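Local coordinates for protein iminosuccinate reductase (Paracoccus denitrificans, PDB 6RQA) that reduces iminosuccinate to L-aspartate with NADH, regenerating the amino group donor for the first step of the beta-hydroxyaspartate cycle, at residues Ser139-Ala144 with Ala168-Phe173. Residues are numbered along the deposited sequence; the frame is centred on the assembly and turned at random.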
# COMPACT_ATOMS: atom_id res chain seq x y z
N SER A 139 -2.32 -24.12 13.29
CA SER A 139 -1.18 -25.03 13.27
C SER A 139 -1.26 -26.05 14.40
O SER A 139 -0.83 -27.20 14.23
CB SER A 139 0.12 -24.24 13.37
OG SER A 139 0.29 -23.70 14.67
N ILE A 140 -1.81 -25.66 15.55
CA ILE A 140 -1.98 -26.61 16.65
C ILE A 140 -2.97 -27.70 16.26
O ILE A 140 -2.71 -28.89 16.44
CB ILE A 140 -2.42 -25.87 17.93
CG1 ILE A 140 -1.29 -24.97 18.44
CG2 ILE A 140 -2.84 -26.87 19.00
CD1 ILE A 140 -1.66 -24.19 19.68
N LYS A 141 -4.12 -27.30 15.72
CA LYS A 141 -5.15 -28.27 15.36
C LYS A 141 -4.64 -29.31 14.36
O LYS A 141 -5.06 -30.47 14.40
CB LYS A 141 -6.38 -27.56 14.80
CG LYS A 141 -7.51 -28.48 14.40
CD LYS A 141 -8.63 -27.72 13.71
CE LYS A 141 -9.71 -28.66 13.20
NZ LYS A 141 -10.79 -27.92 12.48
N TYR A 142 -3.73 -28.91 13.46
CA TYR A 142 -3.30 -29.79 12.39
C TYR A 142 -1.90 -30.37 12.57
O TYR A 142 -1.52 -31.26 11.80
CB TYR A 142 -3.35 -29.04 11.04
CG TYR A 142 -4.76 -28.79 10.54
CD1 TYR A 142 -5.45 -29.77 9.83
CD2 TYR A 142 -5.40 -27.58 10.77
CE1 TYR A 142 -6.74 -29.55 9.37
CE2 TYR A 142 -6.68 -27.35 10.31
CZ TYR A 142 -7.35 -28.33 9.61
OH TYR A 142 -8.63 -28.11 9.16
N LEU A 143 -1.13 -29.91 13.56
CA LEU A 143 0.24 -30.38 13.72
C LEU A 143 0.62 -30.79 15.14
O LEU A 143 1.69 -31.38 15.32
CB LEU A 143 1.24 -29.31 13.25
CG LEU A 143 1.10 -28.81 11.81
CD1 LEU A 143 2.02 -27.63 11.56
CD2 LEU A 143 1.39 -29.93 10.82
N ALA A 144 -0.21 -30.51 16.15
CA ALA A 144 0.16 -30.83 17.52
C ALA A 144 0.23 -32.34 17.72
O ALA A 144 -0.50 -33.10 17.08
CB ALA A 144 -0.84 -30.23 18.50
N ALA A 168 -6.09 -22.71 23.91
CA ALA A 168 -6.97 -23.46 24.79
C ALA A 168 -8.35 -23.67 24.19
O ALA A 168 -9.08 -24.57 24.62
CB ALA A 168 -7.10 -22.75 26.14
N ASN A 169 -8.74 -22.86 23.20
CA ASN A 169 -10.05 -23.00 22.58
C ASN A 169 -10.08 -24.11 21.54
O ASN A 169 -11.13 -24.73 21.33
CB ASN A 169 -10.48 -21.67 21.96
CG ASN A 169 -11.83 -21.75 21.27
OD1 ASN A 169 -11.91 -21.93 20.05
ND2 ASN A 169 -12.90 -21.63 22.05
N VAL A 170 -8.95 -24.38 20.89
CA VAL A 170 -8.90 -25.35 19.81
C VAL A 170 -8.45 -26.71 20.35
O VAL A 170 -8.80 -27.76 19.80
CB VAL A 170 -7.98 -24.87 18.67
CG1 VAL A 170 -6.53 -24.81 19.13
CG2 VAL A 170 -8.12 -25.75 17.44
N HIS A 171 -7.69 -26.69 21.44
CA HIS A 171 -7.16 -27.92 22.03
C HIS A 171 -7.33 -27.87 23.54
O HIS A 171 -7.16 -26.81 24.15
CB HIS A 171 -5.68 -28.11 21.67
CG HIS A 171 -5.10 -29.39 22.17
ND1 HIS A 171 -5.25 -30.59 21.49
CD2 HIS A 171 -4.37 -29.67 23.27
CE1 HIS A 171 -4.63 -31.55 22.16
NE2 HIS A 171 -4.09 -31.02 23.25
N ARG A 172 -7.66 -29.01 24.13
CA ARG A 172 -7.88 -29.11 25.56
C ARG A 172 -6.57 -29.48 26.24
O ARG A 172 -6.09 -30.61 26.11
CB ARG A 172 -8.98 -30.13 25.86
CG ARG A 172 -9.46 -30.14 27.31
CD ARG A 172 -8.87 -31.30 28.09
NE ARG A 172 -9.40 -31.37 29.45
CZ ARG A 172 -9.12 -32.34 30.31
NH1 ARG A 172 -9.65 -32.32 31.53
NH2 ARG A 172 -8.32 -33.33 29.96
N PHE A 173 -5.99 -28.53 26.97
CA PHE A 173 -4.75 -28.74 27.70
C PHE A 173 -5.04 -29.00 29.17
O PHE A 173 -6.13 -28.72 29.68
CB PHE A 173 -3.81 -27.54 27.55
CG PHE A 173 -3.25 -27.37 26.17
CD1 PHE A 173 -2.08 -28.02 25.80
CD2 PHE A 173 -3.87 -26.54 25.25
CE1 PHE A 173 -1.56 -27.86 24.53
CE2 PHE A 173 -3.35 -26.38 23.98
CZ PHE A 173 -2.19 -27.04 23.62
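V170 meets both I140 and K141 where the last turns of helices 125-143 and 158-170 lie side by side, and the contact between them is apolar. The backbones come nearest at K141 and V170, whose CA atoms are 6.5 Å apart. One methyl of V170, CG2, rests against the base of the lysine chain, 3.6 Å from K141 CB and 4.1 Å from K141 CG. The other, CG1, faces the CG2 branch of I140 at 4.2 Å, so the two methyls of the valine serve two successive residues of the neighbouring helix. I140 also uses CG2 against H171, 4.1 Å from its CB, and the two side chains cross at about a right angle. With CG1 of I140 at chi1 -67°, CG2 takes the place anti to the backbone N and becomes the branch that meets both V170 and H171. The I140 side chain also touches V214 and H236 of the parallel sheet.

Polar ends turn to partners beyond the contact. K141 runs out fully extended, its CG anti to the backbone N (chi1 -180°), and carries NZ away from V170 to a salt bridge with E44, which is also hydrogen-bonded to Y142 OH. H171, the first residue past its helix to leave helical geometry, is bonded through NE2 to the backbone O of A148. Its ring sets CD2 3.3 Å above the centre of the F173 ring.

I140, A144 and F173 all touch V214 of strand 214-217, so the two helix ends and the residues that follow them pack on the parallel sheet there. The bound NAD lies about 14 Å from the I140 side chain, away from this contact. Such helices flanking parallel strands are characteristic of the Rossmann-type NAD-binding domain of the ornithine cyclodeaminase/mu-crystallin family.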